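Local atomic coordinates of putative uncharacterized protein (Thermotoga maritima, PDB entry 3CNL), a protein that binds and hydrolyses GTP as a circularly permuted GTPase and is probably required for a late step in assembly of the 50S ribosomal subunit. Residues V105-T110 and A166-V171; R29-P34 and D57-K62; P175-E180 and A227-F232. All blocks are in the same frame, centred on the assembly; numbering follows the deposited sequence.

Contact 1 of 3, residues V105-T110 and A166-V171; sequences VGVPNT and AKLLLV. With GNP (phosphoaminophosphonic acid-guanylate ester), chain B.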
# COMPACT_ATOMS: atom_id res chain seq x y z
N VAL A 105 -4.87 4.85 8.88
CA VAL A 105 -4.10 5.77 8.04
C VAL A 105 -3.15 5.05 7.06
O VAL A 105 -2.74 3.91 7.30
CB VAL A 105 -3.29 6.78 8.91
CG1 VAL A 105 -2.08 6.09 9.54
CG2 VAL A 105 -2.82 7.94 8.06
N GLY A 106 -2.77 5.73 5.98
CA GLY A 106 -1.82 5.15 5.01
C GLY A 106 -1.71 5.95 3.73
O GLY A 106 -2.49 6.89 3.49
N VAL A 107 -0.76 5.58 2.88
CA VAL A 107 -0.64 6.27 1.58
C VAL A 107 -1.76 5.75 0.71
O VAL A 107 -2.41 4.78 1.09
CB VAL A 107 0.73 6.02 0.93
CG1 VAL A 107 1.86 6.52 1.85
CG2 VAL A 107 0.90 4.52 0.55
N PRO A 108 -2.02 6.39 -0.45
CA PRO A 108 -3.10 5.93 -1.31
C PRO A 108 -2.99 4.46 -1.71
O PRO A 108 -1.88 3.95 -1.89
CB PRO A 108 -2.95 6.83 -2.54
CG PRO A 108 -2.29 8.07 -2.04
CD PRO A 108 -1.35 7.59 -0.99
N ASN A 109 -4.15 3.81 -1.81
CA ASN A 109 -4.33 2.50 -2.47
C ASN A 109 -4.02 1.26 -1.65
O ASN A 109 -4.20 0.13 -2.14
CB ASN A 109 -3.56 2.43 -3.82
CG ASN A 109 -4.13 1.39 -4.75
OD1 ASN A 109 -5.32 1.41 -5.00
ND2 ASN A 109 -3.29 0.46 -5.24
N THR A 110 -3.58 1.44 -0.41
CA THR A 110 -3.07 0.30 0.40
C THR A 110 -4.16 -0.59 0.99
O THR A 110 -3.86 -1.62 1.57
CB THR A 110 -2.20 0.75 1.55
OG1 THR A 110 -2.97 1.65 2.38
CG2 THR A 110 -0.95 1.47 1.03
N ALA A 166 9.29 4.58 -7.90
CA ALA A 166 9.13 3.34 -8.63
C ALA A 166 8.31 2.33 -7.81
O ALA A 166 7.38 1.73 -8.32
CB ALA A 166 10.48 2.77 -8.97
N LYS A 167 8.63 2.21 -6.53
CA LYS A 167 7.94 1.27 -5.61
C LYS A 167 6.48 1.67 -5.33
O LYS A 167 5.57 0.82 -5.33
CB LYS A 167 8.75 1.12 -4.33
CG LYS A 167 9.94 0.17 -4.49
CD LYS A 167 11.01 0.41 -3.46
CE LYS A 167 12.08 -0.68 -3.57
NZ LYS A 167 13.26 -0.37 -2.71
N LEU A 168 6.26 2.96 -5.12
CA LEU A 168 4.89 3.48 -5.01
C LEU A 168 4.09 3.32 -6.30
O LEU A 168 2.87 3.13 -6.25
CB LEU A 168 4.89 4.94 -4.56
CG LEU A 168 5.40 5.25 -3.15
CD1 LEU A 168 5.49 6.75 -2.96
CD2 LEU A 168 4.43 4.63 -2.11
N LEU A 169 4.74 3.42 -7.45
CA LEU A 169 4.08 3.07 -8.71
C LEU A 169 3.64 1.61 -8.76
O LEU A 169 2.52 1.28 -9.20
CB LEU A 169 5.02 3.37 -9.90
CG LEU A 169 4.56 2.99 -11.31
CD1 LEU A 169 3.35 3.81 -11.68
CD2 LEU A 169 5.70 3.26 -12.30
N LEU A 170 4.54 0.73 -8.35
CA LEU A 170 4.29 -0.72 -8.40
C LEU A 170 3.11 -1.17 -7.49
O LEU A 170 2.44 -2.15 -7.79
CB LEU A 170 5.58 -1.49 -8.03
CG LEU A 170 6.70 -1.56 -9.07
CD1 LEU A 170 8.07 -1.97 -8.49
CD2 LEU A 170 6.34 -2.49 -10.20
N VAL A 171 2.89 -0.48 -6.38
CA VAL A 171 1.75 -0.80 -5.50
C VAL A 171 0.49 0.05 -5.83
O VAL A 171 -0.52 -0.03 -5.13
CB VAL A 171 2.14 -0.70 -3.99
CG1 VAL A 171 3.20 -1.75 -3.65
CG2 VAL A 171 2.62 0.69 -3.63
PG GNP B . -7.23 5.33 -1.33
O1G GNP B . -6.83 5.98 -0.02
O2G GNP B . -6.21 5.59 -2.43
O3G GNP B . -8.65 5.77 -1.67
N3B GNP B . -7.41 3.76 -1.35
PB GNP B . -7.57 2.77 -0.13
O1B GNP B . -6.33 2.79 0.70
O2B GNP B . -8.84 3.10 0.57
O3A GNP B . -7.69 1.38 -0.78
PA GNP B . -8.96 0.58 -1.22
O1A GNP B . -9.53 -0.15 -0.08
O2A GNP B . -9.89 1.40 -2.01
O5' GNP B . -8.36 -0.52 -2.14
C5' GNP B . -7.56 -0.21 -3.29
C4' GNP B . -7.57 -1.43 -4.21
O4' GNP B . -6.91 -2.57 -3.58
C3' GNP B . -8.93 -1.97 -4.61
O3' GNP B . -8.84 -2.44 -5.95
C2' GNP B . -9.13 -3.13 -3.65
O2' GNP B . -10.03 -4.07 -4.19
C1' GNP B . -7.73 -3.72 -3.57
N9 GNP B . -7.42 -4.40 -2.32
C8 GNP B . -7.65 -3.92 -1.05
N7 GNP B . -7.24 -4.74 -0.11
C5 GNP B . -6.70 -5.83 -0.83
C6 GNP B . -6.09 -7.04 -0.38
O6 GNP B . -5.90 -7.42 0.79
N1 GNP B . -5.67 -7.85 -1.45
C2 GNP B . -5.83 -7.54 -2.79
N2 GNP B . -5.37 -8.44 -3.69
N3 GNP B . -6.38 -6.42 -3.22
C4 GNP B . -6.80 -5.62 -2.19
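With its CG trans to the backbone N (chi1 -157°), the side chain of N109 swings out from the phosphate-binding loop and brings its carboxamide to the end of helix 162-170, where V171 has just left helical geometry. There ND2 donates to the backbone O of V171 at 2.8 Å. The bond is fairly straight (N-H...O 155°) and well aimed: ND2 lies in the carbonyl plane on a lone pair of V171 O, and that oxygen lies almost exactly in the amide plane of N109. The other arm of the same amide turns to the nucleotide, OD1 resting 3.3 Å from C5' of GNP, and the backbone N of N109 makes a weak hydrogen bond of 2.8 Å to O2G of the gamma phosphate. The loop is the P-loop (Walker A) that follows strand 101-106; V107 to T110 form a type II beta turn within it, and K112 NZ reaches back to the carbonyl of V107. K55, from the other GTP-binding segment, donates to the carbonyl of N109. One turn of helix away from V171, L168 projects CD2 to the CG2 methyl of V107 at 4.4 Å, a loose apolar touch for which CB of V107 is directed at the helix. S173, just beyond the helix, hydrogen-bonds through its hydroxyl to the carbonyl of P108.

Contact 2 of 3, residues R29-P34 and D57-K62; sequences RDARAP and DIADEK. With GNP (phosphoaminophosphonic acid-guanylate ester), chain B.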
# COMPACT_ATOMS: atom_id res chain seq x y z
N ARG A 29 -0.15 -0.55 5.34
CA ARG A 29 0.95 -0.61 4.39
C ARG A 29 0.68 -1.76 3.43
O ARG A 29 -0.13 -2.63 3.74
CB ARG A 29 2.26 -0.89 5.13
CG ARG A 29 2.62 0.13 6.24
CD ARG A 29 4.08 -0.02 6.60
NE ARG A 29 4.41 0.76 7.78
CZ ARG A 29 5.63 0.88 8.30
NH1 ARG A 29 6.67 0.27 7.73
NH2 ARG A 29 5.80 1.63 9.38
N ASP A 30 1.35 -1.76 2.29
CA ASP A 30 1.32 -2.88 1.34
C ASP A 30 2.49 -3.78 1.76
O ASP A 30 3.61 -3.30 1.92
CB ASP A 30 1.46 -2.36 -0.11
CG ASP A 30 1.20 -3.43 -1.17
OD1 ASP A 30 1.78 -4.52 -1.06
OD2 ASP A 30 0.44 -3.19 -2.14
N ALA A 31 2.22 -5.07 1.99
CA ALA A 31 3.26 -6.04 2.38
C ALA A 31 4.32 -6.23 1.31
O ALA A 31 5.43 -6.70 1.59
CB ALA A 31 2.61 -7.40 2.68
N ARG A 32 4.01 -5.88 0.07
CA ARG A 32 5.00 -6.02 -1.03
C ARG A 32 6.07 -4.93 -0.99
O ARG A 32 7.17 -5.07 -1.57
CB ARG A 32 4.28 -6.02 -2.37
CG ARG A 32 3.29 -7.15 -2.54
CD ARG A 32 2.44 -7.01 -3.81
NE ARG A 32 1.60 -5.80 -3.78
CZ ARG A 32 0.95 -5.31 -4.84
NH1 ARG A 32 1.03 -5.93 -6.02
NH2 ARG A 32 0.21 -4.20 -4.75
N ALA A 33 5.76 -3.84 -0.30
CA ALA A 33 6.68 -2.71 -0.20
C ALA A 33 6.50 -2.01 1.14
O ALA A 33 5.97 -0.92 1.17
CB ALA A 33 6.41 -1.70 -1.37
N PRO A 34 6.88 -2.66 2.26
CA PRO A 34 6.65 -2.06 3.58
C PRO A 34 7.37 -0.77 3.92
O PRO A 34 6.84 0.00 4.72
CB PRO A 34 7.03 -3.18 4.57
CG PRO A 34 6.91 -4.42 3.75
CD PRO A 34 7.42 -4.03 2.39
N ASP A 57 -2.03 -11.66 0.17
CA ASP A 57 -2.49 -12.63 -0.82
C ASP A 57 -1.80 -12.48 -2.19
O ASP A 57 -1.68 -13.45 -2.94
CB ASP A 57 -4.01 -12.58 -0.95
CG ASP A 57 -4.50 -11.24 -1.43
OD1 ASP A 57 -4.11 -10.24 -0.84
OD2 ASP A 57 -5.28 -11.20 -2.41
N ILE A 58 -1.32 -11.27 -2.50
CA ILE A 58 -0.62 -10.99 -3.76
C ILE A 58 0.87 -10.66 -3.54
O ILE A 58 1.57 -10.25 -4.48
CB ILE A 58 -1.34 -9.88 -4.59
CG1 ILE A 58 -1.47 -8.56 -3.80
CG2 ILE A 58 -2.72 -10.38 -5.09
CD1 ILE A 58 -2.13 -7.45 -4.58
N ALA A 59 1.34 -10.90 -2.32
CA ALA A 59 2.75 -10.68 -1.93
C ALA A 59 3.50 -12.00 -1.89
O ALA A 59 2.90 -13.05 -1.67
CB ALA A 59 2.82 -10.02 -0.55
N ASP A 60 4.82 -11.93 -2.05
CA ASP A 60 5.67 -13.11 -1.85
C ASP A 60 5.71 -13.52 -0.37
O ASP A 60 6.26 -12.80 0.46
CB ASP A 60 7.08 -12.86 -2.34
CG ASP A 60 7.97 -14.05 -2.14
OD1 ASP A 60 8.93 -13.94 -1.34
OD2 ASP A 60 7.67 -15.11 -2.74
N GLU A 61 5.15 -14.69 -0.07
CA GLU A 61 4.98 -15.18 1.30
C GLU A 61 6.27 -15.23 2.11
O GLU A 61 6.30 -14.84 3.27
CB GLU A 61 4.26 -16.53 1.30
CG GLU A 61 2.85 -16.44 0.76
CD GLU A 61 1.96 -17.58 1.21
OE1 GLU A 61 2.23 -18.72 0.81
OE2 GLU A 61 0.99 -17.34 1.96
N LYS A 62 7.35 -15.69 1.48
CA LYS A 62 8.66 -15.72 2.10
C LYS A 62 9.16 -14.33 2.53
O LYS A 62 9.66 -14.15 3.63
CB LYS A 62 9.65 -16.37 1.14
CG LYS A 62 11.00 -16.75 1.73
CD LYS A 62 11.95 -17.23 0.64
CE LYS A 62 12.28 -16.11 -0.39
NZ LYS A 62 11.13 -15.67 -1.28
PG GNP B . -7.23 5.33 -1.33
O1G GNP B . -6.83 5.98 -0.02
O2G GNP B . -6.21 5.59 -2.43
O3G GNP B . -8.65 5.77 -1.67
N3B GNP B . -7.41 3.76 -1.35
PB GNP B . -7.57 2.77 -0.13
O1B GNP B . -6.33 2.79 0.70
O2B GNP B . -8.84 3.10 0.57
O3A GNP B . -7.69 1.38 -0.78
PA GNP B . -8.96 0.58 -1.22
O1A GNP B . -9.53 -0.15 -0.08
O2A GNP B . -9.89 1.40 -2.01
O5' GNP B . -8.36 -0.52 -2.14
C5' GNP B . -7.56 -0.21 -3.29
C4' GNP B . -7.57 -1.43 -4.21
O4' GNP B . -6.91 -2.57 -3.58
C3' GNP B . -8.93 -1.97 -4.61
O3' GNP B . -8.84 -2.44 -5.95
C2' GNP B . -9.13 -3.13 -3.65
O2' GNP B . -10.03 -4.07 -4.19
C1' GNP B . -7.73 -3.72 -3.57
N9 GNP B . -7.42 -4.40 -2.32
C8 GNP B . -7.65 -3.92 -1.05
N7 GNP B . -7.24 -4.74 -0.11
C5 GNP B . -6.70 -5.83 -0.83
C6 GNP B . -6.09 -7.04 -0.38
O6 GNP B . -5.90 -7.42 0.79
N1 GNP B . -5.67 -7.85 -1.45
C2 GNP B . -5.83 -7.54 -2.79
N2 GNP B . -5.37 -8.44 -3.69
N3 GNP B . -6.38 -6.42 -3.22
C4 GNP B . -6.80 -5.62 -2.19
O HOH W 1 2.01 -8.81 -6.64
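I58 and A59 lie against the turn made by A31 and R32, directly beyond the residue that reads the guanine base. That residue is D57, whose carboxylate faces the base with both oxygens: N1 of GNP donates to OD1 at 2.9 Å, nearly straight at 170°, and N2 donates to OD2 at 3.0 Å. At I58 the CG1 branch sits between the backbone N and the carbonyl carbon (chi1 58°), and its extended end is wedged between base and arginine: CD1 is 3.5 Å from N2 of GNP and 3.7 Å above the centre of the R32 guanidinium plane. The carbonyl O of I58 lies 3.4 Å from R32 CD, and water 1 bridges this oxygen and R32 NH1. N54 to D57 form the NKxD (G4) motif of GTPases, here encoded ahead of the P-loop because the domain is circularly permuted. R32 holds its plane by gripping D30 side-on, NE to OD1 at 3.0 Å and NH2 to OD2 at 2.8 Å, while the anti lone pair of OD1 takes the backbone N of R32 in an Asx turn. With a leucine in place of R32, the D30 carboxylate would probably lose its countercharge and the end of I58 the flat surface it rests on. R32 NH1 and NH2 also donate to the carbonyls of V235 and A236, respectively. Next in the chain, A59 points its CB at the turn, 3.5 Å from R32 CG, and also touches the A31 methyl. D60 then serves as N-cap of helix 61-73; its OD1 forms a salt bridge with K62 NZ.

Contact 3 of 3, residues P175-E180 and A227-F232; sequences PVERIE and ALMLFF
The carboxylate of E177 is set against the thioether end of M229: OE2 lies 3.8 Å from the terminal methyl CE, and OE1 lies 4.1 Å from SD. The two side chains pass each other at a slant, with no hydrogen bond between them. On the helix, the F232 ring has F231 CD2 over the centre of one face, 3.6 Å above its plane, while F232 CZ lies at the edge of the F231 ring, in its plane. F231 is buried and meets F192, F205 and F206 edge-to-face; CB of F232 is directed at the segment 175-180, and its side chain packs on A188. V176 makes the largest single contribution to the contact, followed by M229. The CG2 methyl of V176 presses on the helix backbone at 3.8 Å from M229 CA and 4.2 Å from L228 O. The sulfur of M229 flanks the same valine, SD being 4.3 Å from V176 CB, because the methionine chain bends at chi2 (75°). E177 likewise bends at chi2, which brings its acidic end over to the methionine. Residues 176-178 make a short 3-10 turn, closed by R178 N to P175 O at 3.0 Å, and the turn presents V176 to the helix. Such packing of a linker turn against a helix belongs to the C-terminal helical region, where helices 182-196, 202-212 and 224-236 assemble beside the GTPase domain, the nearest atoms of the M229 side chain and GNP being about 13 Å apart.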
# COMPACT_ATOMS: atom_id res chain seq x y z
N PRO A 175 0.15 7.41 -9.29
CA PRO A 175 -0.29 7.29 -10.70
C PRO A 175 0.79 7.55 -11.75
O PRO A 175 1.64 8.40 -11.55
CB PRO A 175 -1.41 8.36 -10.81
CG PRO A 175 -1.81 8.65 -9.37
CD PRO A 175 -0.54 8.51 -8.59
N VAL A 176 0.72 6.82 -12.86
CA VAL A 176 1.60 6.99 -14.02
C VAL A 176 1.65 8.44 -14.51
O VAL A 176 2.70 8.94 -14.90
CB VAL A 176 1.18 6.03 -15.17
CG1 VAL A 176 1.73 6.48 -16.51
CG2 VAL A 176 1.64 4.62 -14.86
N GLU A 177 0.49 9.10 -14.44
CA GLU A 177 0.32 10.50 -14.83
C GLU A 177 1.22 11.44 -14.07
O GLU A 177 1.60 12.49 -14.59
CB GLU A 177 -1.13 10.92 -14.61
CG GLU A 177 -2.15 10.14 -15.44
CD GLU A 177 -2.54 8.79 -14.85
OE1 GLU A 177 -1.67 8.08 -14.30
OE2 GLU A 177 -3.73 8.42 -14.94
N ARG A 178 1.56 11.08 -12.83
CA ARG A 178 2.37 11.90 -11.93
C ARG A 178 3.88 11.72 -12.18
O ARG A 178 4.71 12.44 -11.61
CB ARG A 178 2.06 11.48 -10.49
CG ARG A 178 1.67 12.57 -9.53
CD ARG A 178 0.16 12.72 -9.43
NE ARG A 178 -0.33 13.90 -10.15
CZ ARG A 178 -1.19 13.88 -11.17
NH1 ARG A 178 -1.57 15.02 -11.73
NH2 ARG A 178 -1.67 12.73 -11.64
N ILE A 179 4.23 10.75 -13.02
CA ILE A 179 5.64 10.41 -13.27
C ILE A 179 6.18 11.22 -14.46
O ILE A 179 5.66 11.14 -15.58
CB ILE A 179 5.83 8.89 -13.53
CG1 ILE A 179 5.21 8.05 -12.40
CG2 ILE A 179 7.32 8.55 -13.76
CD1 ILE A 179 5.88 8.18 -11.04
N GLU A 180 7.25 11.96 -14.21
CA GLU A 180 7.79 12.88 -15.21
C GLU A 180 9.15 12.43 -15.75
O GLU A 180 9.64 12.97 -16.75
CB GLU A 180 7.84 14.30 -14.61
CG GLU A 180 6.46 14.82 -14.19
CD GLU A 180 6.52 15.94 -13.15
OE1 GLU A 180 5.56 16.75 -13.13
OE2 GLU A 180 7.49 16.02 -12.35
N ALA A 227 0.56 1.10 -22.46
CA ALA A 227 1.09 -0.17 -21.97
C ALA A 227 1.62 -0.02 -20.54
O ALA A 227 1.35 -0.86 -19.69
CB ALA A 227 2.19 -0.70 -22.90
N LEU A 228 2.36 1.05 -20.30
CA LEU A 228 2.89 1.34 -18.96
C LEU A 228 1.77 1.51 -17.94
O LEU A 228 1.81 0.90 -16.88
CB LEU A 228 3.79 2.58 -18.96
CG LEU A 228 5.12 2.51 -19.71
CD1 LEU A 228 5.60 3.91 -20.08
CD2 LEU A 228 6.18 1.77 -18.90
N MET A 229 0.80 2.37 -18.23
CA MET A 229 -0.35 2.57 -17.35
C MET A 229 -1.04 1.25 -17.01
O MET A 229 -1.26 0.94 -15.84
CB MET A 229 -1.36 3.52 -18.02
CG MET A 229 -2.76 3.51 -17.40
SD MET A 229 -2.80 4.41 -15.83
CE MET A 229 -4.55 4.80 -15.66
N LEU A 230 -1.37 0.47 -18.03
CA LEU A 230 -2.06 -0.80 -17.86
C LEU A 230 -1.19 -1.84 -17.17
O LEU A 230 -1.67 -2.59 -16.31
CB LEU A 230 -2.53 -1.32 -19.22
CG LEU A 230 -3.24 -2.66 -19.41
CD1 LEU A 230 -4.46 -2.86 -18.52
CD2 LEU A 230 -3.63 -2.78 -20.89
N PHE A 231 0.09 -1.91 -17.55
CA PHE A 231 0.98 -2.90 -16.94
C PHE A 231 1.06 -2.68 -15.43
O PHE A 231 0.85 -3.61 -14.64
CB PHE A 231 2.39 -2.88 -17.57
CG PHE A 231 3.37 -3.76 -16.86
CD1 PHE A 231 3.27 -5.14 -16.93
CD2 PHE A 231 4.36 -3.21 -16.06
CE1 PHE A 231 4.16 -5.95 -16.23
CE2 PHE A 231 5.27 -4.04 -15.37
CZ PHE A 231 5.17 -5.38 -15.46
N PHE A 232 1.34 -1.45 -15.03
CA PHE A 232 1.55 -1.14 -13.61
C PHE A 232 0.27 -1.19 -12.81
O PHE A 232 0.29 -1.50 -11.62
CB PHE A 232 2.33 0.18 -13.41
CG PHE A 232 3.75 0.08 -13.84
CD1 PHE A 232 4.63 -0.77 -13.19
CD2 PHE A 232 4.23 0.81 -14.95
CE1 PHE A 232 5.96 -0.90 -13.62
CE2 PHE A 232 5.55 0.68 -15.37
CZ PHE A 232 6.42 -0.17 -14.71

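Overall arrangement
From the N terminus, contact 2 closes first, linking the end of strand 24-30 to the segment that follows strand 48-54. Contact 1 opens only later, tying the end of strand 101-106, the neighbour of strand 24-30 in the sheet, to the end of helix 162-170. Contact 3 comes last and joins the linker before helix 182-196 to helix 224-236. The three loops thus run in series, none enclosing or crossing another. Contacts 1 and 2 both touch GNP and pack together where V171 meets D30 and R32. L169 and L170 carry helix 162-170 onto V176 and F232, so contact 1 stands between the nucleotide-binding sheet and the helical region, whereas contacts 2 and 3 do not touch.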